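Long-range contacts in C-type lectin domain family 4 member F (Mus musculus, PDB 6JJJ), which is a Kupffer cell receptor that binds galactose and fucose through its C-type lectin domain and could be involved in endocytosis: residues A[36-41]-A[145-150]; A[114-119]-A[135-140]. All blocks are in the same frame, centred on the assembly; numbering follows the deposited sequence.

In the fold
After the N-terminal helix 9-25, the chain enters the C-type lectin domain through strands 28-31 and 34-38. Contact 1 pairs strand 34-38 with strand 147-151, at the far end of the domain. It closes a loop of about a hundred residues that holds the helices 45-54 and 65-75 and the second sheet. Contact 2 is nested inside that loop. It joins the calcium-binding loop after strand 94-95 to strand 135-138, with strand 128-131 between its segments. Contact 1 thus ties the two ends of the domain together, while contact 2 supplies ligands to both calcium sites. Their centres are about 20 Å apart and they do not touch.

Contact 1: residues A[36-41]-A[145-150]; sequences YYFSRD and PWVCKK
The side chain of S39 sits over one face of the W146 indole. Its CB lies 3.4 Å from the centroid of the six-membered ring, a CH-pi contact nearly straight above the centre. OG is set between the backbone N and the carbonyl carbon of S39 (chi1 66°), which turns it toward segment 145-150. There it accepts a bond from W146 N at 3.0 Å and also donates to the backbone O of D41, in the carbonyl plane. Beyond this end the strands are antiparallel. Y37 and C148 form the hydrogen-bonded pair, with Y37 N to C148 O and C148 N to Y37 O both 3.1 Å. This pairing of the first and last parts of the domain is a hallmark of the C-type lectin fold. The disulfide from C148 to C52 anchors the last strand to helix 45-54. Y36, F38, V147 and K149 share one face of the sheet. V147 CG2 lies over the F38 ring, 4.2 Å from its centroid but offset toward the rim. The same methyl meets the edge of the Y36 ring, 4.2 Å from Y36 CD2. K149 runs alongside the Y36 side chain, with CD 3.4 Å from Y36 CE2. The polar ends of both residues reach E67 of helix 65-75. On the other face, W146 NE1 approaches the edge of the Y37 ring, and F51 meets both ring systems.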
ATOM      1  N   TYR A  36      -6.054  10.816  -1.118  1.00 82.00           N
ATOM      2  CA  TYR A  36      -7.503  10.920  -1.075  1.00 84.11           C
ATOM      3  C   TYR A  36      -8.089   9.682  -0.415  1.00 81.65           C
ATOM      4  O   TYR A  36      -7.598   8.566  -0.621  1.00 82.14           O
ATOM      5  CB  TYR A  36      -8.087  11.078  -2.479  1.00 93.20           C
ATOM      6  CG  TYR A  36      -7.626  12.319  -3.201  1.00 97.30           C
ATOM      7  CD1 TYR A  36      -6.374  12.380  -3.796  1.00 97.74           C
ATOM      8  CD2 TYR A  36      -8.452  13.429  -3.294  1.00 97.31           C
ATOM      9  CE1 TYR A  36      -5.958  13.518  -4.461  1.00 97.04           C
ATOM     10  CE2 TYR A  36      -8.044  14.566  -3.956  1.00 95.87           C
ATOM     11  CZ  TYR A  36      -6.801  14.608  -4.537  1.00 96.55           C
ATOM     12  OH  TYR A  36      -6.407  15.749  -5.195  1.00 96.34           O
ATOM     13  N   TYR A  37      -9.132   9.885   0.388  1.00 75.83           N
ATOM     14  CA  TYR A  37      -9.842   8.800   1.054  1.00 79.29           C
ATOM     15  C   TYR A  37     -11.312   8.845   0.659  1.00 80.10           C
ATOM     16  O   TYR A  37     -11.998   9.837   0.925  1.00 76.53           O
ATOM     17  CB  TYR A  37      -9.693   8.899   2.574  1.00 84.35           C
ATOM     18  CG  TYR A  37     -10.498   7.872   3.334  1.00 88.49           C
ATOM     19  CD1 TYR A  37      -9.976   6.617   3.617  1.00 89.89           C
ATOM     20  CD2 TYR A  37     -11.783   8.160   3.770  1.00 88.26           C
ATOM     21  CE1 TYR A  37     -10.716   5.675   4.313  1.00 91.38           C
ATOM     22  CE2 TYR A  37     -12.526   7.230   4.466  1.00 88.27           C
ATOM     23  CZ  TYR A  37     -11.990   5.988   4.733  1.00 89.29           C
ATOM     24  OH  TYR A  37     -12.736   5.062   5.427  1.00 89.44           O
ATOM     25  N   PHE A  38     -11.793   7.769   0.045  1.00 82.66           N
ATOM     26  CA  PHE A  38     -13.195   7.637  -0.336  1.00 93.43           C
ATOM     27  C   PHE A  38     -13.896   6.789   0.718  1.00111.51           C
ATOM     28  O   PHE A  38     -13.542   5.622   0.918  1.00114.19           O
ATOM     29  CB  PHE A  38     -13.322   7.029  -1.732  1.00 86.58           C
ATOM     30  CG  PHE A  38     -12.683   7.868  -2.801  1.00 82.06           C
ATOM     31  CD1 PHE A  38     -11.317   7.801  -3.022  1.00 77.30           C
ATOM     32  CD2 PHE A  38     -13.438   8.742  -3.565  1.00 80.81           C
ATOM     33  CE1 PHE A  38     -10.716   8.582  -3.993  1.00 76.88           C
ATOM     34  CE2 PHE A  38     -12.842   9.524  -4.541  1.00 83.01           C
ATOM     35  CZ  PHE A  38     -11.483   9.443  -4.756  1.00 81.59           C
ATOM     36  N   SER A  39     -14.868   7.384   1.404  1.00 73.87           N
ATOM     37  CA  SER A  39     -15.413   6.768   2.602  1.00 86.34           C
ATOM     38  C   SER A  39     -16.237   5.530   2.253  1.00 88.46           C
ATOM     39  O   SER A  39     -16.752   5.375   1.139  1.00 91.65           O
ATOM     40  CB  SER A  39     -16.272   7.769   3.380  1.00 93.84           C
ATOM     41  OG  SER A  39     -17.434   8.122   2.651  1.00 98.57           O
ATOM     42  N   ARG A  40     -16.342   4.630   3.232  1.00125.25           N
ATOM     43  CA  ARG A  40     -17.185   3.448   3.121  1.00120.56           C
ATOM     44  C   ARG A  40     -18.515   3.607   3.847  1.00106.74           C
ATOM     45  O   ARG A  40     -19.463   2.875   3.541  1.00 93.10           O
ATOM     46  CB  ARG A  40     -16.440   2.220   3.664  1.00128.72           C
ATOM     47  CG  ARG A  40     -16.096   2.274   5.143  1.00140.10           C
ATOM     48  CD  ARG A  40     -15.173   1.121   5.545  1.00150.87           C
ATOM     49  NE  ARG A  40     -13.807   1.566   5.818  1.00159.01           N
ATOM     50  CZ  ARG A  40     -13.381   1.988   7.004  1.00163.99           C
ATOM     51  NH1 ARG A  40     -14.213   2.022   8.037  1.00167.63           N
ATOM     52  NH2 ARG A  40     -12.122   2.374   7.163  1.00163.84           N
ATOM     53  N   ASP A  41     -18.605   4.551   4.779  1.00114.59           N
ATOM     54  CA  ASP A  41     -19.842   4.903   5.461  1.00111.94           C
ATOM     55  C   ASP A  41     -20.414   6.174   4.837  1.00102.96           C
ATOM     56  O   ASP A  41     -19.780   6.826   4.003  1.00 96.37           O
ATOM     57  CB  ASP A  41     -19.578   5.094   6.959  1.00118.80           C
ATOM     58  CG  ASP A  41     -20.845   5.064   7.795  1.00121.37           C
ATOM     59  OD1 ASP A  41     -21.929   4.764   7.251  1.00122.58           O
ATOM     60  OD2 ASP A  41     -20.748   5.340   9.009  1.00121.64           O
ATOM     61  N   PRO A 145     -21.842   9.903   1.536  1.00 86.13           N
ATOM     62  CA  PRO A 145     -20.407   9.636   1.736  1.00 86.89           C
ATOM     63  C   PRO A 145     -19.591  10.861   1.354  1.00 88.27           C
ATOM     64  O   PRO A 145     -20.163  11.889   0.977  1.00 91.68           O
ATOM     65  CB  PRO A 145     -20.131   8.439   0.818  1.00 90.99           C
ATOM     66  CG  PRO A 145     -21.196   8.520  -0.237  1.00 92.18           C
ATOM     67  CD  PRO A 145     -22.413   9.134   0.414  1.00 90.10           C
ATOM     68  N   TRP A 146     -18.266  10.778   1.434  1.00 88.31           N
ATOM     69  CA  TRP A 146     -17.433  11.958   1.244  1.00 88.68           C
ATOM     70  C   TRP A 146     -16.054  11.548   0.746  1.00 88.61           C
ATOM     71  O   TRP A 146     -15.750  10.365   0.587  1.00 87.30           O
ATOM     72  CB  TRP A 146     -17.297  12.747   2.546  1.00 88.39           C
ATOM     73  CG  TRP A 146     -16.554  11.980   3.603  1.00 88.09           C
ATOM     74  CD1 TRP A 146     -15.209  11.994   3.833  1.00 85.48           C
ATOM     75  CD2 TRP A 146     -17.114  11.076   4.561  1.00 87.75           C
ATOM     76  NE1 TRP A 146     -14.899  11.161   4.880  1.00 85.13           N
ATOM     77  CE2 TRP A 146     -16.052  10.585   5.343  1.00 86.57           C
ATOM     78  CE3 TRP A 146     -18.413  10.634   4.834  1.00 90.31           C
ATOM     79  CZ2 TRP A 146     -16.248   9.677   6.381  1.00 86.67           C
ATOM     80  CZ3 TRP A 146     -18.606   9.735   5.866  1.00 90.22           C
ATOM     81  CH2 TRP A 146     -17.530   9.264   6.626  1.00 88.42           C
ATOM     82  N   VAL A 147     -15.212  12.551   0.505  1.00 92.71           N
ATOM     83  CA  VAL A 147     -13.820  12.337   0.120  1.00 94.70           C
ATOM     84  C   VAL A 147     -12.947  13.343   0.862  1.00 94.21           C
ATOM     85  O   VAL A 147     -13.202  14.551   0.816  1.00 97.58           O
ATOM     86  CB  VAL A 147     -13.639  12.454  -1.408  1.00 93.80           C
ATOM     87  CG1 VAL A 147     -14.215  13.771  -1.910  1.00 92.79           C
ATOM     88  CG2 VAL A 147     -12.177  12.308  -1.785  1.00 93.57           C
ATOM     89  N   CYS A 148     -11.910  12.845   1.530  1.00 75.40           N
ATOM     90  CA  CYS A 148     -10.931  13.686   2.205  1.00 82.01           C
ATOM     91  C   CYS A 148      -9.699  13.867   1.326  1.00 87.02           C
ATOM     92  O   CYS A 148      -9.386  13.017   0.489  1.00 87.56           O
ATOM     93  CB  CYS A 148     -10.499  13.079   3.545  1.00 88.53           C
ATOM     94  SG  CYS A 148     -11.819  12.597   4.695  1.00 94.09           S
ATOM     95  N   LYS A 149      -8.991  14.979   1.530  1.00101.47           N
ATOM     96  CA  LYS A 149      -7.731  15.231   0.838  1.00101.00           C
ATOM     97  C   LYS A 149      -6.647  15.586   1.848  1.00100.46           C
ATOM     98  O   LYS A 149      -6.898  16.301   2.822  1.00 99.00           O
ATOM     99  CB  LYS A 149      -7.856  16.360  -0.202  1.00 97.93           C
ATOM    100  CG  LYS A 149      -6.554  16.645  -0.950  1.00 94.86           C
ATOM    101  CD  LYS A 149      -6.788  17.292  -2.309  1.00 95.39           C
ATOM    102  CE  LYS A 149      -6.941  18.804  -2.209  1.00 94.85           C
ATOM    103  NZ  LYS A 149      -7.011  19.440  -3.558  1.00 93.99           N
ATOM    104  N   LYS A 150      -5.435  15.101   1.590  1.00 88.40           N
ATOM    105  CA  LYS A 150      -4.311  15.273   2.497  1.00 91.29           C
ATOM    106  C   LYS A 150      -3.066  15.624   1.702  1.00 88.99           C
ATOM    107  O   LYS A 150      -2.845  15.090   0.612  1.00 81.18           O
ATOM    108  CB  LYS A 150      -4.070  14.006   3.324  1.00 97.23           C
ATOM    109  CG  LYS A 150      -2.877  14.091   4.259  1.00103.68           C
ATOM    110  CD  LYS A 150      -2.716  12.811   5.070  1.00107.53           C
ATOM    111  CE  LYS A 150      -3.687  12.756   6.244  1.00108.64           C
ATOM    112  NZ  LYS A 150      -3.053  13.249   7.505  1.00107.34           N
TER

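Contact 2: residues A[114-119]-A[135-140]; sequences QPDNWR and WNDMAC. With CA (calcium ion), chain H; CA (calcium ion), chain G.
The loop 114-119 passes beside strand 135-138, with P115 CA and D137 CA 5.5 Å apart and a cis peptide bond between Q114 and P115. The main link is the D137 carboxylate, which receives backbone N-H groups of the loop. Its OD2 uses the syn lone pair to accept a bond from N117 N at 2.8 Å, bent to 130° at the hydrogen. D116 N makes a longer, weak bond to OD1. CG of D137 stands between its backbone N and carbonyl carbon (chi1 69°), and this brings OD1 to the same calcium ion that the backbone O of D137 binds. The ion lies 2.8 Å from D137 OD1 and 2.6 Å from D137 O. D116 OD1 comes to it from the loop at 2.5 Å, and N136 OD1 from the strand, also at 2.5 Å. The carboxylates of D116 and D137 are turned 49° apart, and the calcium between them probably offsets their charge. One water also binds the ion and donates to D116 OD2. E126 completes the site, and H130 holds N136 ND2. N117 binds a second calcium ion through OD1, together with D86, E90, E126 and D127. The sequences Q114-P115-D116 and W135-N136-D137 are the QPD and WND motifs of galactose-type C-type lectins, in which the matching calcium ion binds the sugar.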
ATOM      1  N   GLN A 114     -27.105  24.943 -11.837  1.00113.17           N
ATOM      2  CA  GLN A 114     -26.671  24.649 -10.476  1.00110.57           C
ATOM      3  C   GLN A 114     -25.567  25.640 -10.123  1.00111.75           C
ATOM      4  O   GLN A 114     -24.772  25.983 -11.006  1.00115.35           O
ATOM      5  CB  GLN A 114     -26.156  23.209 -10.368  1.00108.19           C
ATOM      6  CG  GLN A 114     -26.353  22.541  -9.014  1.00109.31           C
ATOM      7  CD  GLN A 114     -27.798  22.521  -8.559  1.00113.06           C
ATOM      8  OE1 GLN A 114     -28.266  23.455  -7.910  1.00113.81           O
ATOM      9  NE2 GLN A 114     -28.515  21.455  -8.898  1.00115.60           N
ATOM     10  N   PRO A 115     -25.483  26.108  -8.870  1.00128.33           N
ATOM     11  CA  PRO A 115     -26.331  25.778  -7.717  1.00125.66           C
ATOM     12  C   PRO A 115     -27.730  26.389  -7.780  1.00121.84           C
ATOM     13  O   PRO A 115     -27.921  27.454  -8.366  1.00121.29           O
ATOM     14  CB  PRO A 115     -25.552  26.357  -6.527  1.00127.58           C
ATOM     15  CG  PRO A 115     -24.775  27.499  -7.116  1.00127.83           C
ATOM     16  CD  PRO A 115     -24.418  27.073  -8.520  1.00128.30           C
ATOM     17  N   ASP A 116     -28.698  25.708  -7.162  1.00121.63           N
ATOM     18  CA  ASP A 116     -30.067  26.193  -7.102  1.00122.77           C
ATOM     19  C   ASP A 116     -30.494  26.614  -5.704  1.00123.16           C
ATOM     20  O   ASP A 116     -31.440  27.395  -5.575  1.00124.96           O
ATOM     21  CB  ASP A 116     -31.036  25.115  -7.613  1.00121.90           C
ATOM     22  CG  ASP A 116     -30.909  23.811  -6.852  1.00119.11           C
ATOM     23  OD1 ASP A 116     -30.025  23.725  -5.973  1.00117.68           O
ATOM     24  OD2 ASP A 116     -31.680  22.870  -7.142  1.00116.93           O
ATOM     25  N   ASN A 117     -29.827  26.117  -4.664  1.00125.61           N
ATOM     26  CA  ASN A 117     -30.166  26.462  -3.284  1.00120.33           C
ATOM     27  C   ASN A 117     -31.606  26.062  -2.970  1.00116.25           C
ATOM     28  O   ASN A 117     -32.366  26.821  -2.364  1.00113.27           O
ATOM     29  CB  ASN A 117     -29.945  27.951  -3.011  1.00116.40           C
ATOM     30  CG  ASN A 117     -29.758  28.245  -1.540  1.00107.71           C
ATOM     31  OD1 ASN A 117     -29.168  27.447  -0.808  1.00101.47           O
ATOM     32  ND2 ASN A 117     -30.260  29.392  -1.092  1.00107.58           N
ATOM     33  N   TRP A 118     -31.983  24.860  -3.398  1.00132.49           N
ATOM     34  CA  TRP A 118     -33.361  24.407  -3.275  1.00129.76           C
ATOM     35  C   TRP A 118     -33.786  24.392  -1.810  1.00130.56           C
ATOM     36  O   TRP A 118     -32.978  24.160  -0.907  1.00130.57           O
ATOM     37  CB  TRP A 118     -33.499  23.013  -3.886  1.00126.78           C
ATOM     38  CG  TRP A 118     -34.901  22.606  -4.176  1.00125.07           C
ATOM     39  CD1 TRP A 118     -35.733  23.141  -5.117  1.00124.14           C
ATOM     40  CD2 TRP A 118     -35.642  21.562  -3.534  1.00124.22           C
ATOM     41  NE1 TRP A 118     -36.946  22.498  -5.096  1.00125.25           N
ATOM     42  CE2 TRP A 118     -36.916  21.525  -4.131  1.00127.21           C
ATOM     43  CE3 TRP A 118     -35.351  20.657  -2.508  1.00124.48           C
ATOM     44  CZ2 TRP A 118     -37.900  20.621  -3.738  1.00130.91           C
ATOM     45  CZ3 TRP A 118     -36.330  19.758  -2.119  1.00125.42           C
ATOM     46  CH2 TRP A 118     -37.587  19.747  -2.733  1.00129.29           C
ATOM     47  N   ARG A 119     -35.069  24.656  -1.578  1.00141.95           N
ATOM     48  CA  ARG A 119     -35.624  24.663  -0.229  1.00141.86           C
ATOM     49  C   ARG A 119     -36.160  23.269   0.078  1.00120.54           C
ATOM     50  O   ARG A 119     -37.128  22.819  -0.542  1.00103.32           O
ATOM     51  CB  ARG A 119     -36.725  25.714  -0.099  1.00167.19           C
ATOM     52  CG  ARG A 119     -37.110  26.048   1.339  1.00191.37           C
ATOM     53  CD  ARG A 119     -38.250  25.186   1.872  1.00212.37           C
ATOM     54  NE  ARG A 119     -38.598  25.561   3.243  1.00226.97           N
ATOM     55  CZ  ARG A 119     -39.443  24.889   4.020  1.00235.95           C
ATOM     56  NH1 ARG A 119     -40.041  23.796   3.565  1.00238.70           N
ATOM     57  NH2 ARG A 119     -39.688  25.309   5.253  1.00239.13           N
ATOM     58  N   TRP A 135     -20.969  19.046  -9.797  1.00116.48           N
ATOM     59  CA  TRP A 135     -21.323  19.482  -8.456  1.00109.85           C
ATOM     60  C   TRP A 135     -22.823  19.734  -8.333  1.00110.87           C
ATOM     61  O   TRP A 135     -23.518  20.006  -9.313  1.00120.84           O
ATOM     62  CB  TRP A 135     -20.572  20.756  -8.087  1.00106.17           C
ATOM     63  CG  TRP A 135     -19.101  20.612  -8.117  1.00103.65           C
ATOM     64  CD1 TRP A 135     -18.392  19.462  -8.290  1.00103.23           C
ATOM     65  CD2 TRP A 135     -18.140  21.659  -7.964  1.00101.50           C
ATOM     66  NE1 TRP A 135     -17.047  19.727  -8.258  1.00 99.23           N
ATOM     67  CE2 TRP A 135     -16.865  21.070  -8.058  1.00101.77           C
ATOM     68  CE3 TRP A 135     -18.234  23.038  -7.759  1.00103.04           C
ATOM     69  CZ2 TRP A 135     -15.693  21.811  -7.952  1.00 96.90           C
ATOM     70  CZ3 TRP A 135     -17.070  23.773  -7.656  1.00102.02           C
ATOM     71  CH2 TRP A 135     -15.815  23.159  -7.751  1.00 98.12           C
ATOM     72  N   ASN A 136     -23.319  19.632  -7.102  1.00106.47           N
ATOM     73  CA  ASN A 136     -24.685  20.028  -6.783  1.00103.64           C
ATOM     74  C   ASN A 136     -24.716  20.468  -5.328  1.00104.86           C
ATOM     75  O   ASN A 136     -24.262  19.727  -4.450  1.00105.20           O
ATOM     76  CB  ASN A 136     -25.682  18.886  -7.008  1.00100.33           C
ATOM     77  CG  ASN A 136     -27.058  19.200  -6.445  1.00 96.91           C
ATOM     78  OD1 ASN A 136     -27.543  20.328  -6.548  1.00105.04           O
ATOM     79  ND2 ASN A 136     -27.692  18.200  -5.838  1.00 89.54           N
ATOM     80  N   ASP A 137     -25.217  21.674  -5.071  1.00110.44           N
ATOM     81  CA  ASP A 137     -25.399  22.107  -3.692  1.00106.14           C
ATOM     82  C   ASP A 137     -26.564  21.338  -3.074  1.00108.73           C
ATOM     83  O   ASP A 137     -27.545  21.012  -3.749  1.00111.11           O
ATOM     84  CB  ASP A 137     -25.620  23.620  -3.613  1.00101.30           C
ATOM     85  CG  ASP A 137     -26.942  24.066  -4.192  1.00100.82           C
ATOM     86  OD1 ASP A 137     -27.517  23.355  -5.039  1.00 99.25           O
ATOM     87  OD2 ASP A 137     -27.398  25.157  -3.789  1.00 95.44           O
ATOM     88  N   MET A 138     -26.440  21.022  -1.788  1.00 94.20           N
ATOM     89  CA  MET A 138     -27.330  20.065  -1.149  1.00 94.76           C
ATOM     90  C   MET A 138     -27.549  20.466   0.301  1.00100.30           C
ATOM     91  O   MET A 138     -26.768  21.223   0.882  1.00105.21           O
ATOM     92  CB  MET A 138     -26.746  18.645  -1.242  1.00 92.25           C
ATOM     93  CG  MET A 138     -27.582  17.561  -0.607  1.00 91.72           C
ATOM     94  SD  MET A 138     -29.206  17.445  -1.390  1.00 95.54           S
ATOM     95  CE  MET A 138     -30.054  16.354  -0.255  1.00 98.29           C
ATOM     96  N   ALA A 139     -28.631  19.949   0.877  1.00116.29           N
ATOM     97  CA  ALA A 139     -28.898  20.159   2.293  1.00115.26           C
ATOM     98  C   ALA A 139     -27.814  19.482   3.120  1.00116.14           C
ATOM     99  O   ALA A 139     -27.543  18.289   2.955  1.00119.44           O
ATOM    100  CB  ALA A 139     -30.273  19.606   2.662  1.00114.22           C
ATOM    101  N   CYS A 140     -27.177  20.253   4.003  1.00 96.82           N
ATOM    102  CA  CYS A 140     -26.012  19.739   4.712  1.00 98.01           C
ATOM    103  C   CYS A 140     -26.380  18.597   5.650  1.00 87.40           C
ATOM    104  O   CYS A 140     -25.588  17.666   5.829  1.00 91.01           O
ATOM    105  CB  CYS A 140     -25.330  20.874   5.476  1.00110.56           C
ATOM    106  SG  CYS A 140     -24.727  22.221   4.413  1.00117.53           S
TER
HETATM  107 CA    CA H 602     -29.467  21.387  -5.465  1.00101.46          CA
HETATM  108 CA    CA G 601     -26.419  27.945  -0.337  1.00110.80          CA
HETATM  109  O   HOH W   1     -31.007  20.073  -6.525  1.00122.79           O